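Local structure of protein BA_2500 (4GUC) at residues 41-46 and 84-89; 53-58 and 69-74. The protein is of unknown function but is a small, mostly beta protein from Bacillus anthracis whose family is grouped with the E-set folds. One frame throughout, in Å; residues are numbered along the deposited sequence.

Contact 1. Residues 41-46 and 84-89; sequences DVTIYT and YGRFVT
An antiparallel two-stranded sheet pairs strand 41-45 with strand 84-89, the short segments running 163° apart. Val42 and Phe87 form a hydrogen-bonded pair, Val42 N lying 3.0 Å from Phe87 O, with Phe87 N bonding back to Val42 O; Ile44 and Gly85 repeat the pattern, Gly85 N lying 2.8 Å from Ile44 O. Between these pairs, Thr43 faces Arg86 in a non-hydrogen-bonded pair, where Thr43 CA offers its hydrogen to Gly85 O.

As in a beta sandwich, one face is apolar and turns toward strands 53-59, 69-76 and 98-106. The beta-branched Val42 and Ile44 and the flat Phe87 ring fill this side: Val42 CG2 lies 3.9 Å from Phe87 CB, and Ile44 CD1 approaches Phe87 CD2 at 4.1 Å. Gly85, with no side chain, lies under the rim of the Phe87 ring, whose CE2 is 3.8 Å from Gly85 CA.

The outward face suits the charged pair and the tyrosines. Arg86 grips Asp41 side-on in a two-pronged salt bridge: NE meets OD1 at 3.2 Å and NH2 meets OD2 at 3.0 Å, both nearly straight. The carboxylate lies at the guanidinium edge, the planes 25° apart. Asp41 CG stands anti to the backbone N (chi1 -177°) and Arg86 is extended as far as NE, which brings the charged ends level; Val88 CG2 packs beside Asp41 OD1. At the far end the edge of Tyr45 meets the face of Tyr84 in a T-shaped stack, centroids 5.3 Å apart, while Tyr45 CA makes a CH-pi contact with the same ring. Lys81 adds a cation-pi contact to Tyr84.

Contact 2. Residues 53-58 and 69-74; sequences IVKIYQ and LHRYKT
Strands 53-58 and 69-74 run antiparallel, their short axes 131° apart, as two arms of a beta hairpin interrupted by a classic bulge. Tyr72 and Lys73 together face Ile56, whose carbonyl oxygen accepts from both: Tyr72 N at 2.8 Å and, longer, Lys73 N at 3.3 Å. Ile56 N returns a bond to Lys73 O. Beyond the bulge Gln58 and His70 form a hydrogen-bonded pair, Gln58 N 2.8 Å from His70 O.

On one face Tyr57, its CG anti to the carbonyl carbon (chi1 -65°), sets ring atom CD1 against Leu69 CB at 3.8 Å, and its edge meets the backbone at His70. The extended Lys55 crosses Arg71 at a slant, CE lying 3.8 Å from Arg71 CD, and runs alongside Thr74. Asp9 probably balances the like charges of Lys55 and Arg71, taking salt bridges from both and a hydrogen bond from Tyr57 OH. Long side chains suit these places: apolar stems pack while polar ends reach one carboxylate. Tyr72 OH is hydrogen-bonded to Asn96 OD1, and Gln58 to Ser60 OG through OE1 and Tyr100 OH through NE2. Gln58 CB rests 3.6 Å from Tyr72 CE1, the amide and ring planes 35° apart.

In the fold
The centres of contacts 1 and 2 lie about 15 Å apart, and each belongs to a different sheet: strands 39-45 and 84-90 form a two-stranded sheet, while the hairpin 53-59 and 69-76 belongs to the larger mixed sheet with 98-106 beside 53-59. Along the chain contact 2 is nested within contact 1, so the chain crosses to the larger sheet after 39-45 and returns before 84-90. The sheets meet through apolar packing, Phe87 CG lying 3.5 Å from Val54 CG2 and Thr89 CG2 3.9 Å from Ile56 CD1. Two facing sheets with such crossovers are consistent with an immunoglobulin-like E-set sandwich, in which these residues help form the interior.

Contact 1. Residues 41-46 and 84-89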
loop_
_atom_site.group_PDB
_atom_site.type_symbol
_atom_site.label_atom_id
_atom_site.label_comp_id
_atom_site.label_asym_id
_atom_site.label_seq_id
_atom_site.Cartn_x
_atom_site.Cartn_y
_atom_site.Cartn_z
ATOM N N ASP A 41 -8.632 -5.844 -2.738
ATOM C CA ASP A 41 -8.896 -7.008 -1.872
ATOM C C ASP A 41 -7.803 -8.024 -2.120
ATOM O O ASP A 41 -7.760 -8.651 -3.179
ATOM C CB ASP A 41 -10.315 -7.513 -2.181
ATOM C CG ASP A 41 -10.787 -8.690 -1.300
ATOM O OD1 ASP A 41 -10.014 -9.278 -0.515
ATOM O OD2 ASP A 41 -12.011 -9.030 -1.391
ATOM N N VAL A 42 -6.912 -8.153 -1.146
ATOM C CA VAL A 42 -5.776 -9.064 -1.220
ATOM C C VAL A 42 -5.632 -9.968 -0.008
ATOM O O VAL A 42 -5.966 -9.576 1.105
ATOM C CB VAL A 42 -4.452 -8.260 -1.402
ATOM C CG1 VAL A 42 -4.562 -7.345 -2.660
ATOM C CG2 VAL A 42 -4.134 -7.395 -0.204
ATOM N N THR A 43 -5.094 -11.169 -0.218
ATOM C CA THR A 43 -4.828 -12.143 0.867
ATOM C C THR A 43 -3.327 -12.442 0.773
ATOM O O THR A 43 -2.845 -12.836 -0.298
ATOM C CB THR A 43 -5.674 -13.412 0.786
ATOM O OG1 THR A 43 -7.045 -13.056 0.986
ATOM C CG2 THR A 43 -5.261 -14.417 1.887
ATOM N N ILE A 44 -2.614 -12.335 1.889
ATOM C CA ILE A 44 -1.165 -12.473 1.930
ATOM C C ILE A 44 -0.684 -13.301 3.099
ATOM O O ILE A 44 -1.206 -13.150 4.224
ATOM C CB ILE A 44 -0.572 -11.027 2.155
ATOM C CG1 ILE A 44 -1.138 -10.033 1.125
ATOM C CG2 ILE A 44 0.932 -11.063 2.096
ATOM C CD1 ILE A 44 -0.717 -8.586 1.314
ATOM N N TYR A 45 0.283 -14.190 2.882
ATOM C CA TYR A 45 0.869 -14.950 3.980
ATOM C C TYR A 45 1.673 -13.987 4.864
ATOM O O TYR A 45 2.572 -13.293 4.354
ATOM C CB TYR A 45 1.790 -16.061 3.478
ATOM C CG TYR A 45 2.611 -16.705 4.585
ATOM C CD1 TYR A 45 2.003 -17.511 5.559
ATOM C CD2 TYR A 45 4.009 -16.554 4.647
ATOM C CE1 TYR A 45 2.704 -18.098 6.541
ATOM C CE2 TYR A 45 4.730 -17.164 5.644
ATOM C CZ TYR A 45 4.081 -17.958 6.590
ATOM O OH TYR A 45 4.823 -18.592 7.591
ATOM N N THR A 46 1.418 -13.955 6.167
ATOM C CA THR A 46 2.116 -13.037 7.073
ATOM C C THR A 46 2.900 -13.689 8.210
ATOM O O THR A 46 3.447 -13.031 9.086
ATOM C CB THR A 46 1.158 -11.984 7.566
ATOM O OG1 THR A 46 -0.016 -12.581 8.113
ATOM C CG2 THR A 46 0.695 -11.056 6.413
ATOM N N TYR A 84 -2.298 -15.665 7.893
ATOM C CA TYR A 84 -2.485 -14.890 6.680
ATOM C C TYR A 84 -3.269 -13.634 7.047
ATOM O O TYR A 84 -3.883 -13.559 8.106
ATOM C CB TYR A 84 -3.237 -15.654 5.568
ATOM C CG TYR A 84 -2.441 -16.740 4.867
ATOM C CD1 TYR A 84 -2.016 -17.873 5.544
ATOM C CD2 TYR A 84 -2.214 -16.688 3.492
ATOM C CE1 TYR A 84 -1.310 -18.879 4.927
ATOM C CE2 TYR A 84 -1.509 -17.713 2.836
ATOM C CZ TYR A 84 -1.062 -18.789 3.571
ATOM O OH TYR A 84 -0.372 -19.826 2.996
ATOM N N GLY A 85 -3.200 -12.640 6.186
ATOM C CA GLY A 85 -3.951 -11.400 6.346
ATOM C C GLY A 85 -4.797 -11.118 5.124
ATOM O O GLY A 85 -4.360 -11.381 3.994
ATOM N N ARG A 86 -6.003 -10.580 5.326
ATOM C CA ARG A 86 -6.885 -10.193 4.214
ATOM C C ARG A 86 -7.068 -8.679 4.384
ATOM O O ARG A 86 -7.471 -8.228 5.441
ATOM C CB ARG A 86 -8.235 -10.896 4.242
ATOM C CG ARG A 86 -9.089 -10.499 3.074
ATOM C CD ARG A 86 -10.473 -11.034 3.204
ATOM N NE ARG A 86 -11.289 -10.594 2.078
ATOM C CZ ARG A 86 -12.612 -10.730 2.036
ATOM N NH1 ARG A 86 -13.245 -11.253 3.069
ATOM N NH2 ARG A 86 -13.290 -10.288 0.980
ATOM N N PHE A 87 -6.782 -7.921 3.323
ATOM C CA PHE A 87 -6.844 -6.441 3.335
ATOM C C PHE A 87 -7.809 -5.986 2.250
ATOM O O PHE A 87 -7.541 -6.188 1.062
ATOM C CB PHE A 87 -5.424 -5.871 3.162
ATOM C CG PHE A 87 -4.438 -6.413 4.199
ATOM C CD1 PHE A 87 -4.343 -5.842 5.472
ATOM C CD2 PHE A 87 -3.676 -7.527 3.944
ATOM C CE1 PHE A 87 -3.510 -6.359 6.412
ATOM C CE2 PHE A 87 -2.824 -8.049 4.919
ATOM C CZ PHE A 87 -2.736 -7.478 6.146
ATOM N N VAL A 88 -8.916 -5.387 2.684
ATOM C CA VAL A 88 -9.991 -4.993 1.784
ATOM C C VAL A 88 -10.434 -3.552 1.972
ATOM O O VAL A 88 -10.669 -3.117 3.107
ATOM C CB VAL A 88 -11.258 -5.889 2.092
ATOM C CG1 VAL A 88 -12.394 -5.573 1.116
ATOM C CG2 VAL A 88 -10.924 -7.370 2.007
ATOM N N THR A 89 -10.513 -2.782 0.891
ATOM C CA THR A 89 -11.009 -1.419 1.041
ATOM C C THR A 89 -11.605 -0.962 -0.306
ATOM O O THR A 89 -11.057 -1.291 -1.355
ATOM C CB THR A 89 -9.900 -0.454 1.560
ATOM O OG1 THR A 89 -10.486 0.677 2.195
ATOM C CG2 THR A 89 -8.970 0.011 0.452
#

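Contact 2. Residues 53-58 and 69-74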
loop_
_atom_site.group_PDB
_atom_site.type_symbol
_atom_site.label_atom_id
_atom_site.label_comp_id
_atom_site.label_asym_id
_atom_site.label_seq_id
_atom_site.Cartn_x
_atom_site.Cartn_y
_atom_site.Cartn_z
ATOM N N ILE A 53 -0.115 -4.888 8.378
ATOM C CA ILE A 53 -0.973 -3.724 8.134
ATOM C C ILE A 53 -0.599 -3.252 6.726
ATOM O O ILE A 53 0.586 -3.224 6.366
ATOM C CB ILE A 53 -0.699 -2.567 9.132
ATOM C CG1 ILE A 53 -1.006 -3.008 10.583
ATOM C CG2 ILE A 53 -1.510 -1.310 8.765
ATOM C CD1 ILE A 53 -0.624 -1.950 11.597
ATOM N N VAL A 54 -1.600 -2.864 5.944
ATOM C CA VAL A 54 -1.364 -2.357 4.592
ATOM C C VAL A 54 -1.818 -0.898 4.468
ATOM O O VAL A 54 -2.857 -0.519 5.007
ATOM C CB VAL A 54 -2.130 -3.196 3.533
ATOM C CG1 VAL A 54 -2.154 -2.485 2.145
ATOM C CG2 VAL A 54 -1.582 -4.597 3.466
ATOM N N LYS A 55 -1.014 -0.063 3.840
ATOM C CA LYS A 55 -1.375 1.297 3.558
ATOM C C LYS A 55 -1.338 1.525 2.052
ATOM O O LYS A 55 -0.516 0.929 1.343
ATOM C CB LYS A 55 -0.371 2.278 4.184
ATOM C CG LYS A 55 -0.474 2.474 5.677
ATOM C CD LYS A 55 0.621 3.339 6.258
ATOM C CE LYS A 55 0.464 3.514 7.743
ATOM N NZ LYS A 55 1.642 4.321 8.215
ATOM N N ILE A 56 -2.259 2.351 1.568
ATOM C CA ILE A 56 -2.316 2.811 0.203
ATOM C C ILE A 56 -1.811 4.271 0.235
ATOM O O ILE A 56 -2.380 5.103 0.946
ATOM C CB ILE A 56 -3.716 2.741 -0.432
ATOM C CG1 ILE A 56 -4.214 1.279 -0.477
ATOM C CG2 ILE A 56 -3.679 3.357 -1.826
ATOM C CD1 ILE A 56 -5.587 1.079 -1.111
ATOM N N TYR A 57 -0.720 4.538 -0.476
ATOM C CA TYR A 57 -0.162 5.867 -0.595
ATOM C C TYR A 57 -0.286 6.379 -2.024
ATOM O O TYR A 57 -0.201 5.617 -2.988
ATOM C CB TYR A 57 1.346 5.860 -0.331
ATOM C CG TYR A 57 1.859 5.489 1.057
ATOM C CD1 TYR A 57 2.153 6.475 1.992
ATOM C CD2 TYR A 57 2.139 4.177 1.412
ATOM C CE1 TYR A 57 2.682 6.165 3.245
ATOM C CE2 TYR A 57 2.656 3.859 2.654
ATOM C CZ TYR A 57 2.950 4.848 3.562
ATOM O OH TYR A 57 3.499 4.453 4.752
ATOM N N GLN A 58 -0.464 7.691 -2.171
ATOM C CA GLN A 58 -0.470 8.324 -3.463
ATOM C C GLN A 58 0.972 8.813 -3.717
ATOM O O GLN A 58 1.661 9.295 -2.815
ATOM C CB GLN A 58 -1.403 9.540 -3.485
ATOM C CG GLN A 58 -1.482 10.200 -4.831
ATOM C CD GLN A 58 -2.232 11.519 -4.796
ATOM O OE1 GLN A 58 -1.592 12.562 -4.654
ATOM N NE2 GLN A 58 -3.539 11.473 -4.778
ATOM N N LEU A 69 5.420 10.133 -1.053
ATOM C CA LEU A 69 4.362 9.131 -0.764
ATOM C C LEU A 69 3.418 9.772 0.275
ATOM O O LEU A 69 3.898 10.275 1.293
ATOM C CB LEU A 69 4.946 7.824 -0.259
ATOM C CG LEU A 69 5.791 7.068 -1.282
ATOM C CD1 LEU A 69 6.289 5.725 -0.688
ATOM C CD2 LEU A 69 5.014 6.838 -2.588
ATOM N N HIS A 70 2.113 9.815 0.017
ATOM C CA HIS A 70 1.140 10.453 0.900
ATOM C C HIS A 70 0.086 9.434 1.244
ATOM O O HIS A 70 -0.591 8.906 0.358
ATOM C CB HIS A 70 0.580 11.650 0.134
ATOM C CG HIS A 70 1.667 12.513 -0.436
ATOM N ND1 HIS A 70 2.417 13.371 0.342
ATOM C CD2 HIS A 70 2.165 12.614 -1.693
ATOM C CE1 HIS A 70 3.314 13.977 -0.419
ATOM N NE2 HIS A 70 3.180 13.538 -1.657
ATOM N N ARG A 71 -0.084 9.142 2.523
ATOM C CA ARG A 71 -1.033 8.124 2.956
ATOM C C ARG A 71 -2.486 8.470 2.688
ATOM O O ARG A 71 -2.954 9.535 3.069
ATOM C CB ARG A 71 -0.858 7.854 4.459
ATOM C CG ARG A 71 -1.679 6.618 4.936
ATOM C CD ARG A 71 -1.629 6.387 6.423
ATOM N NE ARG A 71 -2.227 7.488 7.179
ATOM C CZ ARG A 71 -1.562 8.483 7.784
ATOM N NH1 ARG A 71 -0.233 8.536 7.792
ATOM N NH2 ARG A 71 -2.235 9.434 8.420
ATOM N N TYR A 72 -3.189 7.589 1.984
ATOM C CA TYR A 72 -4.622 7.735 1.707
ATOM C C TYR A 72 -5.464 6.785 2.541
ATOM O O TYR A 72 -6.633 7.084 2.825
ATOM C CB TYR A 72 -4.955 7.581 0.199
ATOM C CG TYR A 72 -4.957 8.912 -0.521
ATOM C CD1 TYR A 72 -3.804 9.685 -0.613
ATOM C CD2 TYR A 72 -6.115 9.390 -1.120
ATOM C CE1 TYR A 72 -3.815 10.923 -1.237
ATOM C CE2 TYR A 72 -6.125 10.618 -1.787
ATOM C CZ TYR A 72 -4.979 11.370 -1.842
ATOM O OH TYR A 72 -4.974 12.602 -2.491
ATOM N N LYS A 73 -4.927 5.634 2.918
ATOM C CA LYS A 73 -5.712 4.675 3.696
ATOM C C LYS A 73 -4.839 3.715 4.452
ATOM O O LYS A 73 -3.794 3.314 3.944
ATOM C CB LYS A 73 -6.598 3.847 2.753
ATOM C CG LYS A 73 -7.765 3.119 3.407
ATOM C CD LYS A 73 -8.826 4.103 3.899
ATOM C CE LYS A 73 -9.990 3.427 4.593
ATOM N NZ LYS A 73 -11.013 4.451 4.998
ATOM N N THR A 74 -5.268 3.329 5.658
ATOM C CA THR A 74 -4.585 2.321 6.497
ATOM C C THR A 74 -5.619 1.192 6.557
ATOM O O THR A 74 -6.789 1.415 6.912
ATOM C CB THR A 74 -4.254 2.816 7.904
ATOM O OG1 THR A 74 -3.395 3.947 7.783
ATOM C CG2 THR A 74 -3.563 1.713 8.673
#